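Local coordinates for ankyrin repeat domain protein (Legionella pneumophila subsp. pneumophila, PDB 6MCA) that acts as a bacterial effector that interacts with LARP7 of the host 7SK snRNP complex and combines ankyrin repeats with a cysteine protease-like region, at residues N115-N120 with E177-D182; W386-A391 with L430-K435; Q397-A402 with A408-I413. All blocks are in the same frame, centred on the assembly; numbering follows the deposited sequence.

Interaction 1: N115-N120 with E177-D182; sequences NAYTRN and EFIELD
Tyr117 and Ile179 make the close part of this contact, their side chains lying alongside each other and running in opposite directions. The CG2 branch of Ile179 approaches the phenol end of the ring, 3.7 Å from Tyr117 OH and 4.0 Å from Tyr117 CZ. The other branch ends over one face, with Ile179 CD1 4.1 Å from Tyr117 CE2. With chi1 at 48°, Tyr117 CG sits between the backbone N and the carbonyl carbon, a less common position that turns the ring toward the strand. A tyrosine suits this surface: CD1 lies over the ring face and CG2 against the phenol end, CZ and OH. Beta-branched Ile179 suits a strand and offers two methyls, CG2 and CD1, to one ring.

The Asn120 end is looser and wetter. Although Asn120 and Leu181 have CA atoms 6.7 Å apart, no direct hydrogen bond joins the backbones. One water links Asn120 to Asp182 instead, donating to Asn120 O at 2.8 Å and accepting from Asp182 N at 3.2 Å. A tartrate, probably from the crystallisation liquor, binds Asn120 N and Thr118 OG1.

Residues 115-120 follow helix 101-109 of the ankyrin region, whereas strand 178-182 pairs antiparallel with strand 168-172. Phe149 of helix 147-162 touches Ile179 and meets the Tyr117 ring nearly at right angles.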
loop_
_atom_site.group_PDB
_atom_site.type_symbol
_atom_site.label_atom_id
_atom_site.label_comp_id
_atom_site.label_asym_id
_atom_site.label_seq_id
_atom_site.Cartn_x
_atom_site.Cartn_y
_atom_site.Cartn_z
ATOM N N ASN A 115 13.059 10.475 -10.919
ATOM C CA ASN A 115 11.668 10.215 -11.273
ATOM C C ASN A 115 11.462 8.793 -11.781
ATOM O O ASN A 115 10.456 8.515 -12.442
ATOM C CB ASN A 115 11.182 11.226 -12.311
ATOM C CG ASN A 115 11.085 12.631 -11.750
ATOM O OD1 ASN A 115 10.193 12.935 -10.959
ATOM N ND2 ASN A 115 12.005 13.498 -12.160
ATOM N N ALA A 116 12.396 7.891 -11.495
ATOM C CA ALA A 116 12.226 6.498 -11.880
ATOM C C ALA A 116 11.075 5.877 -11.100
ATOM O O ALA A 116 10.859 6.188 -9.926
ATOM C CB ALA A 116 13.514 5.713 -11.633
ATOM N N TYR A 117 10.323 5.005 -11.764
ATOM C CA TYR A 117 9.213 4.309 -11.133
ATOM C C TYR A 117 9.366 2.810 -11.347
ATOM O O TYR A 117 10.012 2.355 -12.294
ATOM C CB TYR A 117 7.852 4.790 -11.665
ATOM C CG TYR A 117 7.740 4.872 -13.171
ATOM C CD1 TYR A 117 8.246 5.961 -13.870
ATOM C CD2 TYR A 117 7.110 3.867 -13.894
ATOM C CE1 TYR A 117 8.137 6.041 -15.246
ATOM C CE2 TYR A 117 6.996 3.939 -15.269
ATOM C CZ TYR A 117 7.511 5.027 -15.940
ATOM O OH TYR A 117 7.400 5.103 -17.309
ATOM N N THR A 118 8.762 2.047 -10.441
ATOM C CA THR A 118 8.887 0.600 -10.448
ATOM C C THR A 118 7.908 -0.018 -11.445
ATOM O O THR A 118 7.197 0.675 -12.178
ATOM C CB THR A 118 8.662 0.041 -9.047
ATOM O OG1 THR A 118 7.291 0.227 -8.674
ATOM C CG2 THR A 118 9.556 0.750 -8.041
ATOM N N ARG A 119 7.873 -1.354 -11.459
ATOM C CA ARG A 119 7.025 -2.083 -12.396
ATOM C C ARG A 119 5.552 -1.732 -12.222
ATOM O O ARG A 119 4.794 -1.737 -13.199
ATOM C CB ARG A 119 7.246 -3.586 -12.218
ATOM C CG ARG A 119 6.422 -4.478 -13.127
ATOM C CD ARG A 119 6.766 -5.937 -12.875
ATOM N NE ARG A 119 6.740 -6.250 -11.449
ATOM C CZ ARG A 119 7.319 -7.316 -10.905
ATOM N NH1 ARG A 119 7.978 -8.178 -11.668
ATOM N NH2 ARG A 119 7.243 -7.518 -9.596
ATOM N N ASN A 120 5.131 -1.420 -10.998
ATOM C CA ASN A 120 3.754 -1.033 -10.721
ATOM C C ASN A 120 3.503 0.455 -10.923
ATOM O O ASN A 120 2.367 0.906 -10.743
ATOM C CB ASN A 120 3.375 -1.423 -9.289
ATOM C CG ASN A 120 3.414 -2.920 -9.064
ATOM O OD1 ASN A 120 3.131 -3.704 -9.969
ATOM N ND2 ASN A 120 3.767 -3.326 -7.850
ATOM N N GLU A 177 3.787 11.604 -19.804
ATOM C CA GLU A 177 3.305 10.436 -20.523
ATOM C C GLU A 177 2.420 9.585 -19.622
ATOM O O GLU A 177 2.590 9.553 -18.400
ATOM C CB GLU A 177 4.474 9.597 -21.044
ATOM C CG GLU A 177 5.675 10.415 -21.490
ATOM C CD GLU A 177 6.787 9.555 -22.059
ATOM O OE1 GLU A 177 7.187 9.790 -23.219
ATOM O OE2 GLU A 177 7.259 8.643 -21.347
ATOM N N PHE A 178 1.471 8.890 -20.242
ATOM C CA PHE A 178 0.532 8.059 -19.504
ATOM C C PHE A 178 1.131 6.685 -19.233
ATOM O O PHE A 178 1.710 6.060 -20.128
ATOM C CB PHE A 178 -0.778 7.915 -20.277
ATOM C CG PHE A 178 -1.589 9.177 -20.342
ATOM C CD1 PHE A 178 -2.344 9.588 -19.256
ATOM C CD2 PHE A 178 -1.604 9.949 -21.492
ATOM C CE1 PHE A 178 -3.093 10.750 -19.314
ATOM C CE2 PHE A 178 -2.352 11.110 -21.557
ATOM C CZ PHE A 178 -3.097 11.510 -20.466
ATOM N N ILE A 179 0.994 6.222 -17.995
ATOM C CA ILE A 179 1.365 4.870 -17.602
ATOM C C ILE A 179 0.153 4.204 -16.967
ATOM O O ILE A 179 -0.702 4.862 -16.363
ATOM C CB ILE A 179 2.570 4.838 -16.635
ATOM C CG1 ILE A 179 2.194 5.455 -15.287
ATOM C CG2 ILE A 179 3.767 5.553 -17.245
ATOM C CD1 ILE A 179 3.210 5.200 -14.202
ATOM N N GLU A 180 0.086 2.885 -17.109
ATOM C CA GLU A 180 -1.034 2.124 -16.582
ATOM C C GLU A 180 -0.862 1.861 -15.092
ATOM O O GLU A 180 0.252 1.680 -14.592
ATOM C CB GLU A 180 -1.185 0.800 -17.331
ATOM C CG GLU A 180 -2.029 0.892 -18.593
ATOM C CD GLU A 180 -2.883 -0.341 -18.816
ATOM O OE1 GLU A 180 -2.706 -1.333 -18.077
ATOM O OE2 GLU A 180 -3.734 -0.317 -19.730
ATOM N N LEU A 181 -1.989 1.833 -14.387
ATOM C CA LEU A 181 -2.041 1.570 -12.958
ATOM C C LEU A 181 -3.180 0.596 -12.713
ATOM O O LEU A 181 -4.304 0.818 -13.181
ATOM C CB LEU A 181 -2.253 2.866 -12.162
ATOM C CG LEU A 181 -2.463 2.786 -10.646
ATOM C CD1 LEU A 181 -1.781 3.959 -9.969
ATOM C CD2 LEU A 181 -3.943 2.763 -10.285
ATOM N N ASP A 182 -2.886 -0.478 -11.986
ATOM C CA ASP A 182 -3.848 -1.544 -11.733
ATOM C C ASP A 182 -4.617 -1.220 -10.456
ATOM O O ASP A 182 -4.039 -1.195 -9.364
ATOM C CB ASP A 182 -3.131 -2.888 -11.625
ATOM C CG ASP A 182 -4.089 -4.055 -11.493
ATOM O OD1 ASP A 182 -5.305 -3.862 -11.705
ATOM O OD2 ASP A 182 -3.622 -5.170 -11.176
HETATM O O HOH W 1 0.139 -0.731 -11.070
#

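Interaction 2: W386-A391 with L430-K435; sequences WDKDRA and LERAEK
Asp389 and Arg432 join two helices through a salt bridge that rests mainly on one oxygen. Arg432 NE donates to Asp389 OD1 at 2.7 Å with an N-H...O angle of 167°, nearly straight and close to the guanidinium plane. Arg432 NH2 adds a weak bond to the same oxygen at 3.4 Å. OD1 is met on its syn side but from off the carboxylate plane, and the two flat groups are inclined by 42°. Arg432 starts with CG anti to its carbonyl carbon and runs extended from CG to NE, crossing the gap almost perpendicular to Asp389. Asp389 likewise has CG anti to the carbonyl carbon (chi1 -69°); its CB does not point straight at the partner helix, yet the carboxylate still reaches Arg432. A long arginine suits a spacing that leaves Asp389 and Arg432 CA atoms 7.9 Å apart.

The contact links helix 373-399 with helix 427-440 in the C-terminal helical part of the chain, bridged by a long arginine reaching a short aspartate. Lys388 sets its CB over one face of the guanidinium, 3.9 Å from Arg432 NH2. Its extended chain carries NZ to Glu385, which also forms a salt bridge with Arg432 NH2; this shared carboxylate probably eases the nearness of two positive charges. Elsewhere, Arg390 NH2 binds Asp387 OD1 at 2.6 Å, and Asp387 OD2 forms a salt bridge with Arg162 NE.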
loop_
_atom_site.group_PDB
_atom_site.type_symbol
_atom_site.label_atom_id
_atom_site.label_comp_id
_atom_site.label_asym_id
_atom_site.label_seq_id
_atom_site.Cartn_x
_atom_site.Cartn_y
_atom_site.Cartn_z
ATOM N N TRP A 386 -15.105 8.253 5.684
ATOM C CA TRP A 386 -14.365 9.509 5.678
ATOM C C TRP A 386 -13.206 9.458 4.693
ATOM O O TRP A 386 -12.943 10.437 3.989
ATOM C CB TRP A 386 -13.858 9.826 7.085
ATOM C CG TRP A 386 -13.016 11.063 7.153
ATOM C CD1 TRP A 386 -13.437 12.325 7.456
ATOM C CD2 TRP A 386 -11.607 11.160 6.905
ATOM N NE1 TRP A 386 -12.379 13.200 7.414
ATOM C CE2 TRP A 386 -11.245 12.510 7.077
ATOM C CE3 TRP A 386 -10.618 10.235 6.553
ATOM C CZ2 TRP A 386 -9.936 12.958 6.910
ATOM C CZ3 TRP A 386 -9.322 10.682 6.387
ATOM C CH2 TRP A 386 -8.992 12.030 6.566
ATOM N N ASP A 387 -12.504 8.323 4.622
ATOM C CA ASP A 387 -11.367 8.225 3.711
ATOM C C ASP A 387 -11.822 8.198 2.257
ATOM O O ASP A 387 -11.171 8.793 1.387
ATOM C CB ASP A 387 -10.534 6.988 4.042
ATOM C CG ASP A 387 -9.069 7.162 3.689
ATOM O OD1 ASP A 387 -8.521 8.254 3.951
ATOM O OD2 ASP A 387 -8.465 6.212 3.149
ATOM N N LYS A 388 -12.931 7.507 1.974
ATOM C CA LYS A 388 -13.525 7.572 0.640
ATOM C C LYS A 388 -13.765 9.019 0.225
ATOM O O LYS A 388 -13.310 9.467 -0.840
ATOM C CB LYS A 388 -14.844 6.797 0.610
ATOM C CG LYS A 388 -14.721 5.286 0.666
ATOM C CD LYS A 388 -16.098 4.647 0.559
ATOM C CE LYS A 388 -16.031 3.134 0.665
ATOM N NZ LYS A 388 -17.389 2.522 0.607
ATOM N N ASP A 389 -14.480 9.766 1.071
ATOM C CA ASP A 389 -14.802 11.148 0.730
ATOM C C ASP A 389 -13.553 12.022 0.659
ATOM O O ASP A 389 -13.493 12.941 -0.164
ATOM C CB ASP A 389 -15.806 11.712 1.735
ATOM C CG ASP A 389 -17.179 11.077 1.601
ATOM O OD1 ASP A 389 -17.596 10.797 0.457
ATOM O OD2 ASP A 389 -17.839 10.854 2.638
ATOM N N ARG A 390 -12.542 11.738 1.483
ATOM C CA ARG A 390 -11.305 12.512 1.449
ATOM C C ARG A 390 -10.575 12.321 0.127
ATOM O O ARG A 390 -10.093 13.289 -0.474
ATOM C CB ARG A 390 -10.406 12.113 2.623
ATOM C CG ARG A 390 -9.140 12.950 2.767
ATOM C CD ARG A 390 -7.926 12.269 2.138
ATOM N NE ARG A 390 -7.575 11.018 2.805
ATOM C CZ ARG A 390 -6.420 10.381 2.638
ATOM N NH1 ARG A 390 -5.499 10.878 1.823
ATOM N NH2 ARG A 390 -6.183 9.247 3.286
ATOM N N ALA A 391 -10.472 11.073 -0.337
ATOM C CA ALA A 391 -9.816 10.820 -1.616
ATOM C C ALA A 391 -10.589 11.459 -2.765
ATOM O O ALA A 391 -9.990 12.049 -3.681
ATOM C CB ALA A 391 -9.662 9.315 -1.835
ATOM N N LEU A 430 -25.273 9.394 -4.095
ATOM C CA LEU A 430 -25.821 10.455 -4.935
ATOM C C LEU A 430 -25.096 11.776 -4.704
ATOM O O LEU A 430 -24.885 12.545 -5.649
ATOM C CB LEU A 430 -27.320 10.607 -4.679
ATOM C CG LEU A 430 -28.223 9.709 -5.527
ATOM C CD1 LEU A 430 -29.642 9.689 -4.978
ATOM C CD2 LEU A 430 -28.211 10.152 -6.984
ATOM N N GLU A 431 -24.702 12.059 -3.460
ATOM C CA GLU A 431 -23.900 13.251 -3.199
ATOM C C GLU A 431 -22.545 13.160 -3.891
ATOM O O GLU A 431 -22.077 14.134 -4.501
ATOM C CB GLU A 431 -23.723 13.446 -1.693
ATOM C CG GLU A 431 -25.026 13.647 -0.935
ATOM C CD GLU A 431 -24.855 13.528 0.566
ATOM O OE1 GLU A 431 -25.879 13.475 1.281
ATOM O OE2 GLU A 431 -23.697 13.486 1.033
ATOM N N ARG A 432 -21.897 11.994 -3.806
ATOM C CA ARG A 432 -20.640 11.798 -4.523
ATOM C C ARG A 432 -20.839 11.941 -6.029
ATOM O O ARG A 432 -19.989 12.508 -6.728
ATOM C CB ARG A 432 -20.047 10.430 -4.188
ATOM C CG ARG A 432 -19.792 10.207 -2.707
ATOM C CD ARG A 432 -18.879 9.015 -2.474
ATOM N NE ARG A 432 -18.609 8.805 -1.056
ATOM C CZ ARG A 432 -18.980 7.724 -0.376
ATOM N NH1 ARG A 432 -19.637 6.748 -0.987
ATOM N NH2 ARG A 432 -18.692 7.620 0.915
ATOM N N ALA A 433 -21.966 11.444 -6.543
ATOM C CA ALA A 433 -22.254 11.557 -7.966
ATOM C C ALA A 433 -22.459 13.008 -8.375
ATOM O O ALA A 433 -22.056 13.407 -9.469
ATOM C CB ALA A 433 -23.482 10.719 -8.322
ATOM N N GLU A 434 -23.097 13.808 -7.519
ATOM C CA GLU A 434 -23.225 15.236 -7.792
ATOM C C GLU A 434 -21.853 15.898 -7.848
ATOM O O GLU A 434 -21.547 16.661 -8.778
ATOM C CB GLU A 434 -24.098 15.895 -6.723
ATOM C CG GLU A 434 -24.807 17.159 -7.179
ATOM C CD GLU A 434 -26.026 16.868 -8.031
ATOM O OE1 GLU A 434 -25.933 16.997 -9.269
ATOM O OE2 GLU A 434 -27.077 16.509 -7.460
ATOM N N LYS A 435 -21.013 15.611 -6.847
ATOM C CA LYS A 435 -19.641 16.115 -6.844
ATOM C C LYS A 435 -18.919 15.776 -8.142
ATOM O O LYS A 435 -18.218 16.620 -8.714
ATOM C CB LYS A 435 -18.871 15.535 -5.657
ATOM C CG LYS A 435 -19.169 16.160 -4.307
ATOM C CD LYS A 435 -18.150 15.680 -3.282
ATOM C CE LYS A 435 -18.600 15.956 -1.859
ATOM N NZ LYS A 435 -17.700 15.302 -0.869
#

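Interaction 3: Q397-A402 with A408-I413; sequences QRFYLA and ASIAAI
Ala412 N reaches Ala408 O at 2.9 Å, closing the helical turn from which Ile410 extends across to Arg398, Phe399 and Ala402. No hydrogen bond spans the two segments; what joins them is one isoleucine fitted against Arg398 and Phe399, the last residues before the chain turns, and against the loop beyond. Its CG1 stands anti to the carbonyl carbon (chi1 -67°), and the onward bond is extended, which pushes CD1 well out from the helix. That methyl comes to rest on backbone as much as on side chains: Ile410 CD1 is 3.9 Å from Phe399 N and 4.0 Å from Arg398 CB. The shorter branch packs separately, Ile410 CG2 lying 4.0 Å from Phe399 CB.

Helices 373-399 and 404-421 run antiparallel here and are joined by a very short connection, an alpha-alpha hairpin. A type I turn from Phe399 to Ala402, with a weak bond from Ala402 N to Phe399 O at 3.4 Å, brings the chain round. Where it turns, alanine's one methyl makes the contact, Ala402 CB lying 4.3 Å from Ile410 CD1. Isoleucine suits the facing position because its two branches divide the work: CD1 covers Arg398, Phe399 N and Ala402, while CG2 packs on Phe399 CB.

Phe399 is buried and has CG anti to its backbone N (chi1 174°), which sends the ring past Ile410 into a further set of partners. It meets Tyr445 edge-to-face, makes a cation-pi contact with Lys407 and touches Ile439 of helix 427-440. Arg398 contributes its CB to the apolar contact, while its extended chain leads the guanidinium away, where NH1 makes a weak hydrogen bond to Leu151 O of helix 147-162.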
loop_
_atom_site.group_PDB
_atom_site.type_symbol
_atom_site.label_atom_id
_atom_site.label_comp_id
_atom_site.label_asym_id
_atom_site.label_seq_id
_atom_site.Cartn_x
_atom_site.Cartn_y
_atom_site.Cartn_z
ATOM N N GLN A 397 -10.331 18.579 -6.021
ATOM C CA GLN A 397 -9.524 19.779 -5.834
ATOM C C GLN A 397 -8.357 19.821 -6.812
ATOM O O GLN A 397 -8.048 20.879 -7.371
ATOM C CB GLN A 397 -9.017 19.853 -4.393
ATOM C CG GLN A 397 -8.008 20.962 -4.146
ATOM C CD GLN A 397 -7.582 21.047 -2.693
ATOM O OE1 GLN A 397 -8.387 21.359 -1.815
ATOM N NE2 GLN A 397 -6.309 20.770 -2.433
ATOM N N ARG A 398 -7.698 18.682 -7.035
ATOM C CA ARG A 398 -6.559 18.664 -7.943
ATOM C C ARG A 398 -6.969 18.832 -9.398
ATOM O O ARG A 398 -6.134 19.235 -10.215
ATOM C CB ARG A 398 -5.769 17.365 -7.776
ATOM C CG ARG A 398 -5.025 17.266 -6.458
ATOM C CD ARG A 398 -4.432 15.885 -6.261
ATOM N NE ARG A 398 -3.858 15.735 -4.928
ATOM C CZ ARG A 398 -3.450 14.579 -4.416
ATOM N NH1 ARG A 398 -3.549 13.466 -5.130
ATOM N NH2 ARG A 398 -2.942 14.536 -3.192
ATOM N N PHE A 399 -8.225 18.529 -9.744
ATOM C CA PHE A 399 -8.648 18.668 -11.137
ATOM C C PHE A 399 -8.484 20.100 -11.639
ATOM O O PHE A 399 -8.004 20.320 -12.757
ATOM C CB PHE A 399 -10.098 18.215 -11.303
ATOM C CG PHE A 399 -10.653 18.467 -12.679
ATOM C CD1 PHE A 399 -10.375 17.598 -13.720
ATOM C CD2 PHE A 399 -11.446 19.575 -12.933
ATOM C CE1 PHE A 399 -10.878 17.826 -14.988
ATOM C CE2 PHE A 399 -11.951 19.810 -14.199
ATOM C CZ PHE A 399 -11.667 18.934 -15.227
ATOM N N TYR A 400 -8.879 21.087 -10.831
ATOM C CA TYR A 400 -8.869 22.471 -11.293
ATOM C C TYR A 400 -7.466 23.061 -11.361
ATOM O O TYR A 400 -7.281 24.110 -11.986
ATOM C CB TYR A 400 -9.752 23.332 -10.387
ATOM C CG TYR A 400 -11.200 22.895 -10.356
ATOM C CD1 TYR A 400 -12.076 23.247 -11.375
ATOM C CD2 TYR A 400 -11.690 22.126 -9.310
ATOM C CE1 TYR A 400 -13.400 22.848 -11.351
ATOM C CE2 TYR A 400 -13.011 21.721 -9.276
ATOM C CZ TYR A 400 -13.862 22.085 -10.298
ATOM O OH TYR A 400 -15.178 21.684 -10.268
ATOM N N LEU A 401 -6.480 22.419 -10.740
ATOM C CA LEU A 401 -5.104 22.895 -10.747
ATOM C C LEU A 401 -4.211 22.098 -11.688
ATOM O O LEU A 401 -2.996 22.319 -11.709
ATOM C CB LEU A 401 -4.522 22.847 -9.331
ATOM C CG LEU A 401 -5.181 23.690 -8.239
ATOM C CD1 LEU A 401 -4.965 23.048 -6.877
ATOM C CD2 LEU A 401 -4.635 25.106 -8.255
ATOM N N ALA A 402 -4.781 21.189 -12.471
ATOM C CA ALA A 402 -4.008 20.177 -13.175
ATOM C C ALA A 402 -3.745 20.560 -14.627
ATOM O O ALA A 402 -4.443 21.383 -15.224
ATOM C CB ALA A 402 -4.728 18.825 -13.122
ATOM N N ALA A 408 -7.205 14.786 -17.673
ATOM C CA ALA A 408 -7.809 13.614 -18.302
ATOM C C ALA A 408 -7.736 12.399 -17.388
ATOM O O ALA A 408 -8.705 11.637 -17.270
ATOM C CB ALA A 408 -7.124 13.323 -19.637
ATOM N N SER A 409 -6.593 12.205 -16.725
ATOM C CA SER A 409 -6.452 11.081 -15.802
ATOM C C SER A 409 -7.443 11.189 -14.645
ATOM O O SER A 409 -8.110 10.209 -14.284
ATOM C CB SER A 409 -5.017 11.014 -15.278
ATOM O OG SER A 409 -4.897 10.052 -14.246
ATOM N N ILE A 410 -7.554 12.380 -14.054
ATOM C CA ILE A 410 -8.463 12.577 -12.930
ATOM C C ILE A 410 -9.910 12.391 -13.372
ATOM O O ILE A 410 -10.727 11.823 -12.638
ATOM C CB ILE A 410 -8.228 13.960 -12.296
ATOM C CG1 ILE A 410 -6.848 14.010 -11.634
ATOM C CG2 ILE A 410 -9.314 14.283 -11.281
ATOM C CD1 ILE A 410 -6.442 15.387 -11.157
ATOM N N ALA A 411 -10.250 12.854 -14.578
ATOM C CA ALA A 411 -11.603 12.657 -15.085
ATOM C C ALA A 411 -11.900 11.178 -15.298
ATOM O O ALA A 411 -13.011 10.718 -15.012
ATOM C CB ALA A 411 -11.796 13.439 -16.384
ATOM N N ALA A 412 -10.920 10.420 -15.794
ATOM C CA ALA A 412 -11.108 8.979 -15.938
ATOM C C ALA A 412 -11.331 8.315 -14.584
ATOM O O ALA A 412 -12.197 7.443 -14.445
ATOM C CB ALA A 412 -9.906 8.360 -16.649
ATOM N N ILE A 413 -10.562 8.721 -13.571
ATOM C CA ILE A 413 -10.734 8.151 -12.234
ATOM C C ILE A 413 -12.120 8.474 -11.685
ATOM O O ILE A 413 -12.799 7.608 -11.113
ATOM C CB ILE A 413 -9.621 8.648 -11.293
ATOM C CG1 ILE A 413 -8.250 8.203 -11.805
ATOM C CG2 ILE A 413 -9.849 8.140 -9.877
ATOM C CD1 ILE A 413 -7.090 8.832 -11.064
#

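In the fold
Along the chain, interaction 1 is complete before the other two begin, and interaction 3 falls within the span that interaction 2 brackets. Interactions 2 and 3 share helix 373-399, using successive portions of it, and their centres lie about 15 Å apart; helices 404-421 and 427-440 supply their second sides. Interaction 1 has its centre about 17 Å from that of interaction 3 and about 26 Å from that of interaction 2. Helix 147-162 touches residues of all three, and strand 168-172 borders interactions 1 and 3. Together they trace a path from the ankyrin region, through the small two-stranded sheet, into the C-terminal helices, consistent with these parts packing together.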